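Local coordinates for protein transcriptional regulator, ROK family (Vibrio cholerae O1 biovar eltor, PDB 1Z05) that probably regulates transcription by binding DNA, as a zinc-containing ROK-family homologue of the E. coli repressor Mlc linked to carbohydrate metabolism, at residues S372-Y375 / P376-Q380; D336-Q339 / Q340-R343. All coordinates share one frame; numbering follows the deposited sequence. Where two conformers were deposited one is given.

In the fold
Contact 2 comes first along the chain, on helix 332-356, and contact 1 follows on helix 371-385; strand 360-364, an inner strand of a five-stranded mixed sheet, comes between them in sequence. The sheet's order, 3-2-1-4-5, and the helices around it fit the actin-like ATPase (ASKHA) fold of ROK proteins. The centres of the contacts lie about 8 Å apart, and their helices pack directly: I373 CG2 meets I338 CG2 at 3.6 Å, and S377 OG lies 3.4 Å from Q339 CB. Contact 1 also reaches strand 395-398, whereas contact 2 turns its other flank to helix 293-305. Both are structural packing within the helical part of this domain, away from the zinc site of H269, C279, C281 and C286.

Contact 1 (S372-Y375 / P376-Q380); sequences SILY and PSIEQ
L374 and I378, one turn apart, pack together on the buried flank of helix 371-385. The CD1 end of I378 lies 3.7 Å from the branch point CG of L374 and slightly farther from its CD2, the two side chains crossing at a slant. In L374, CG stands opposite the backbone N (chi1 -179°), which carries the branch past its own carbonyl carbon to meet I378. The same pair is joined through the backbone, I378 N giving a nearly straight bond to L374 O (3.1 Å, 168°). Next to it E379 N bonds Y375 O at 2.8 Å.

P376 is a proline within this helix, which belongs to the ROK domain and packs against both helix 332-356 and strand 395-398. Its ring nitrogen has no hydrogen to offer S372 O, so one rung of the helical ladder is missing and the helix kinks here. P376 CD fills that place, 3.3 Å from S372 O, and lies 3.4 Å from CB of the preceding Y375.

With CG beside its backbone N (chi1 -69°), E379 runs close to the carbonyl it bonds, E379 CG lying 3.2 Å from Y375 O. The buried Y375 side chain packs on L396 and E398 of strand 395-398, while its OH is hydrogen-bonded to N368 OD1.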
ATOM      1  N   SER A 372      12.359  27.669   6.155  1.00 38.59           N
ATOM      2  CA  SER A 372      13.616  28.130   5.561  1.00 37.75           C
ATOM      3  C   SER A 372      14.827  27.513   6.251  1.00 36.41           C
ATOM      4  O   SER A 372      15.879  27.336   5.628  1.00 35.46           O
ATOM      5  CB  SER A 372      13.710  29.658   5.597  1.00 37.83           C
ATOM      6  OG  SER A 372      13.977  30.107   6.919  1.00 40.31           O
ATOM      7  N   ILE A 373      14.665  27.181   7.533  1.00 35.90           N
ATOM      8  CA  ILE A 373      15.721  26.576   8.347  1.00 36.31           C
ATOM      9  C   ILE A 373      15.614  25.047   8.345  1.00 36.28           C
ATOM     10  O   ILE A 373      16.616  24.336   8.216  1.00 35.98           O
ATOM     11  CB  ILE A 373      15.673  27.106   9.823  1.00 38.14           C
ATOM     12  CG1 ILE A 373      15.840  28.635   9.882  1.00 36.45           C
ATOM     13  CG2 ILE A 373      16.688  26.374  10.729  1.00 39.11           C
ATOM     14  CD1 ILE A 373      17.172  29.180   9.322  1.00 45.75           C
ATOM     15  N   LEU A 374      14.387  24.553   8.476  1.00 35.20           N
ATOM     16  CA  LEU A 374      14.123  23.121   8.563  1.00 35.26           C
ATOM     17  C   LEU A 374      14.386  22.352   7.263  1.00 34.56           C
ATOM     18  O   LEU A 374      14.999  21.288   7.284  1.00 35.46           O
ATOM     19  CB  LEU A 374      12.676  22.890   9.021  1.00 34.95           C
ATOM     20  CG  LEU A 374      12.204  21.446   9.205  1.00 35.56           C
ATOM     21  CD1 LEU A 374      12.694  20.881  10.525  1.00 36.12           C
ATOM     22  CD2 LEU A 374      10.681  21.389   9.128  1.00 38.35           C
ATOM     23  N   TYR A 375      13.917  22.878   6.139  1.00 34.55           N
ATOM     24  CA  TYR A 375      13.941  22.114   4.890  1.00 33.95           C
ATOM     25  C   TYR A 375      15.342  21.744   4.401  1.00 35.20           C
ATOM     26  O   TYR A 375      15.561  20.599   4.000  1.00 35.48           O
ATOM     27  CB  TYR A 375      13.160  22.831   3.784  1.00 33.19           C
ATOM     28  CG  TYR A 375      11.649  22.743   3.907  1.00 35.34           C
ATOM     29  CD1 TYR A 375      11.034  22.327   5.092  1.00 31.68           C
ATOM     30  CD2 TYR A 375      10.837  23.092   2.836  1.00 35.68           C
ATOM     31  CE1 TYR A 375       9.651  22.284   5.206  1.00 33.87           C
ATOM     32  CE2 TYR A 375       9.462  23.036   2.937  1.00 36.31           C
ATOM     33  CZ  TYR A 375       8.878  22.638   4.117  1.00 35.00           C
ATOM     34  OH  TYR A 375       7.509  22.586   4.183  1.00 38.02           O
ATOM     35  N   PRO A 376      16.287  22.708   4.387  1.00 34.29           N
ATOM     36  CA  PRO A 376      17.659  22.343   4.000  1.00 35.38           C
ATOM     37  C   PRO A 376      18.293  21.241   4.854  1.00 35.21           C
ATOM     38  O   PRO A 376      19.048  20.420   4.324  1.00 34.97           O
ATOM     39  CB  PRO A 376      18.431  23.665   4.143  1.00 34.39           C
ATOM     40  CG  PRO A 376      17.400  24.705   3.923  1.00 34.68           C
ATOM     41  CD  PRO A 376      16.168  24.157   4.618  1.00 34.27           C
ATOM     42  N   SER A 377      17.992  21.227   6.150  1.00 35.73           N
ATOM     43  CA  SER A 377      18.461  20.162   7.046  1.00 36.93           C
ATOM     44  C   SER A 377      17.881  18.794   6.711  1.00 37.93           C
ATOM     45  O   SER A 377      18.607  17.794   6.697  1.00 38.99           O
ATOM     46  CB  SER A 377      18.190  20.517   8.508  1.00 36.31           C
ATOM     47  OG  SER A 377      19.140  21.476   8.935  1.00 40.21           O
ATOM     48  N   ILE A 378      16.573  18.759   6.456  1.00 37.36           N
ATOM     49  CA  ILE A 378      15.888  17.553   5.995  1.00 36.71           C
ATOM     50  C   ILE A 378      16.475  17.058   4.679  1.00 37.71           C
ATOM     51  O   ILE A 378      16.773  15.866   4.532  1.00 36.61           O
ATOM     52  CB  ILE A 378      14.352  17.788   5.807  1.00 38.23           C
ATOM     53  CG1 ILE A 378      13.711  18.241   7.122  1.00 36.22           C
ATOM     54  CG2 ILE A 378      13.666  16.531   5.230  1.00 37.10           C
ATOM     55  CD1 ILE A 378      12.172  18.417   7.086  1.00 37.78           C
ATOM     56  N   GLU A 379      16.622  17.974   3.723  1.00 36.71           N
ATOM     57  CA  GLU A 379      17.077  17.626   2.385  1.00 39.38           C
ATOM     58  C   GLU A 379      18.487  17.045   2.338  1.00 38.02           C
ATOM     59  O   GLU A 379      18.736  16.136   1.563  1.00 37.20           O
ATOM     60  CB  GLU A 379      16.947  18.820   1.431  1.00 39.17           C
ATOM     61  CG  GLU A 379      15.488  19.179   1.139  1.00 43.73           C
ATOM     62  CD  GLU A 379      15.308  20.522   0.424  1.00 45.97           C
ATOM     63  OE1 GLU A 379      16.318  21.212   0.148  1.00 53.94           O
ATOM     64  OE2 GLU A 379      14.142  20.890   0.141  1.00 54.98           O
ATOM     65  N   GLN A 380      19.408  17.575   3.142  0.50 38.32           N
ATOM     66  CA  GLN A 380      20.783  17.066   3.132  0.50 38.10           C
ATOM     67  C   GLN A 380      20.842  15.637   3.671  0.50 37.93           C
ATOM     68  O   GLN A 380      21.610  14.814   3.182  0.50 36.80           O
ATOM     69  CB  GLN A 380      21.737  17.990   3.899  0.50 38.45           C
ATOM     70  CG  GLN A 380      23.232  17.659   3.720  0.50 39.76           C
ATOM     71  CD  GLN A 380      23.701  17.675   2.265  0.50 40.49           C
ATOM     72  OE1 GLN A 380      23.241  18.481   1.454  0.50 39.25           O
ATOM     73  NE2 GLN A 380      24.628  16.781   1.936  0.50 40.12           N
TER

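Contact 2 (D336-Q339 / Q340-R343); sequences DVIQ and QLGR. With SO4 (sulfate ion), chain H.
On the outer side of helix 332-356, in the ROK domain, water bridges link R343 to Q339, one turn back, and to D336, two turns back. Water 1 accepts from R343 NH1 at 2.9 Å and lies 2.7 Å from Q339 OE1, with D336 OD1 a longer contact. Water 2 accepts from R343 NH2, lies 2.8 Å from D336 O and is weakly bonded to D336 OD1. Carboxylate and guanidinium are therefore linked through water by long or weak bonds, D336 OD1 and R343 NH2 being 5.3 Å apart and not in contact, while D336 OD2 forms a salt bridge with R303 of helix 293-305. In one of two conformers, Q340 OE1 shares water 3 with D336 OD2.

R343 bends at chi3 (-62°), which turns its guanidinium back over the helix so that Q340 CA lies against one face, off toward the rim. Beneath this polar surface four regular backbone bonds hold the turn, from Q340 N to D336 O through R343 N to Q339 O. On the buried side I338 and L341 both touch I367. A sulfate, probably from the crystallisation liquor, sits at the edge of the guanidinium, its O2 taking a hydrogen bond from R343 NE at 2.8 Å.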
ATOM      1  N   ASP A 336      19.687  26.161  15.681  1.00 31.38           N
ATOM      2  CA  ASP A 336      20.334  24.865  15.924  1.00 32.84           C
ATOM      3  C   ASP A 336      19.352  23.746  16.319  1.00 33.55           C
ATOM      4  O   ASP A 336      19.491  22.594  15.885  1.00 33.99           O
ATOM      5  CB  ASP A 336      21.422  25.008  16.989  1.00 31.51           C
ATOM      6  CG  ASP A 336      22.409  23.854  16.963  1.00 37.26           C
ATOM      7  OD1 ASP A 336      23.095  23.668  15.919  1.00 36.68           O
ATOM      8  OD2 ASP A 336      22.504  23.138  17.991  1.00 41.30           O
ATOM      9  N   VAL A 337      18.377  24.092  17.149  1.00 33.41           N
ATOM     10  CA  VAL A 337      17.314  23.158  17.545  1.00 33.44           C
ATOM     11  C   VAL A 337      16.476  22.715  16.327  1.00 33.50           C
ATOM     12  O   VAL A 337      16.213  21.526  16.149  1.00 34.93           O
ATOM     13  CB  VAL A 337      16.428  23.767  18.667  1.00 33.57           C
ATOM     14  CG1 VAL A 337      15.174  22.921  18.928  1.00 33.02           C
ATOM     15  CG2 VAL A 337      17.235  23.928  19.955  1.00 32.24           C
ATOM     16  N   ILE A 338      16.078  23.662  15.484  1.00 34.13           N
ATOM     17  CA  ILE A 338      15.331  23.330  14.257  1.00 34.25           C
ATOM     18  C   ILE A 338      16.137  22.481  13.259  1.00 33.13           C
ATOM     19  O   ILE A 338      15.584  21.585  12.593  1.00 31.13           O
ATOM     20  CB  ILE A 338      14.743  24.609  13.573  1.00 35.08           C
ATOM     21  CG1 ILE A 338      13.686  25.276  14.476  1.00 35.38           C
ATOM     22  CG2 ILE A 338      14.131  24.287  12.211  1.00 35.19           C
ATOM     23  CD1 ILE A 338      12.641  24.318  15.039  1.00 41.45           C
ATOM     24  N   GLN A 339      17.433  22.769  13.137  1.00 33.73           N
ATOM     25  CA  GLN A 339      18.309  21.992  12.246  1.00 34.34           C
ATOM     26  C   GLN A 339      18.442  20.552  12.733  1.00 34.31           C
ATOM     27  O   GLN A 339      18.344  19.624  11.936  1.00 35.39           O
ATOM     28  CB  GLN A 339      19.679  22.669  12.047  1.00 33.27           C
ATOM     29  CG  GLN A 339      19.583  23.954  11.233  1.00 33.91           C
ATOM     30  CD  GLN A 339      20.878  24.746  11.202  1.00 35.19           C
ATOM     31  OE1 GLN A 339      21.738  24.598  12.077  1.00 37.49           O
ATOM     32  NE2 GLN A 339      21.016  25.605  10.199  1.00 33.50           N
ATOM     33  N   GLN A 340      18.638  20.374  14.036  0.60 34.82           N
ATOM     34  CA  GLN A 340      18.697  19.042  14.636  0.60 36.09           C
ATOM     35  C   GLN A 340      17.403  18.248  14.407  0.60 35.60           C
ATOM     36  O   GLN A 340      17.444  17.060  14.093  0.60 35.16           O
ATOM     37  CB  GLN A 340      19.003  19.148  16.130  0.60 37.24           C
ATOM     38  CG  GLN A 340      19.258  17.812  16.803  0.60 38.15           C
ATOM     39  CD  GLN A 340      19.553  17.944  18.287  0.60 39.57           C
ATOM     40  OE1 GLN A 340      20.350  18.785  18.707  0.60 44.71           O
ATOM     41  NE2 GLN A 340      18.912  17.102  19.089  0.60 42.80           N
ATOM     42  N   LEU A 341      16.264  18.917  14.572  1.00 35.51           N
ATOM     43  CA  LEU A 341      14.958  18.337  14.256  1.00 35.79           C
ATOM     44  C   LEU A 341      14.903  17.874  12.796  1.00 34.97           C
ATOM     45  O   LEU A 341      14.476  16.754  12.516  1.00 36.01           O
ATOM     46  CB  LEU A 341      13.836  19.345  14.521  1.00 34.50           C
ATOM     47  CG  LEU A 341      12.417  18.934  14.099  1.00 36.17           C
ATOM     48  CD1 LEU A 341      11.928  17.699  14.841  1.00 34.87           C
ATOM     49  CD2 LEU A 341      11.450  20.093  14.320  1.00 37.15           C
ATOM     50  N   GLY A 342      15.328  18.744  11.882  1.00 35.06           N
ATOM     51  CA  GLY A 342      15.408  18.426  10.455  1.00 33.97           C
ATOM     52  C   GLY A 342      16.250  17.206  10.128  1.00 35.60           C
ATOM     53  O   GLY A 342      15.895  16.415   9.258  1.00 35.39           O
ATOM     54  N   ARG A 343      17.373  17.046  10.825  1.00 36.37           N
ATOM     55  CA  ARG A 343      18.222  15.876  10.628  1.00 36.56           C
ATOM     56  C   ARG A 343      17.505  14.572  10.974  1.00 37.83           C
ATOM     57  O   ARG A 343      17.565  13.601  10.214  1.00 37.09           O
ATOM     58  CB  ARG A 343      19.558  16.022  11.380  1.00 36.35           C
ATOM     59  CG  ARG A 343      20.459  17.100  10.741  1.00 35.41           C
ATOM     60  CD  ARG A 343      21.912  17.038  11.207  1.00 36.02           C
ATOM     61  NE  ARG A 343      22.033  17.276  12.648  1.00 36.16           N
ATOM     62  CZ  ARG A 343      22.115  18.480  13.209  1.00 36.90           C
ATOM     63  NH1 ARG A 343      22.098  19.577  12.458  1.00 36.31           N
ATOM     64  NH2 ARG A 343      22.230  18.589  14.521  1.00 34.07           N
TER
HETATM   65  S   SO4 H 412      21.912  14.218  14.474  0.50 65.06           S
HETATM   66  O1  SO4 H 412      20.886  13.434  13.787  0.50 63.22           O
HETATM   67  O2  SO4 H 412      22.839  14.772  13.492  0.50 64.55           O
HETATM   68  O3  SO4 H 412      21.293  15.307  15.224  0.50 63.37           O
HETATM   69  O4  SO4 H 412      22.647  13.351  15.392  0.50 64.72           O
HETATM   70  O   HOH W   1      22.945  22.331  12.960  0.50 29.81           O
HETATM   71  O   HOH W   2      21.889  21.503  14.944  1.00 39.75           O
HETATM   72  O   HOH W   3      22.702  20.281  18.135  1.00 59.12           O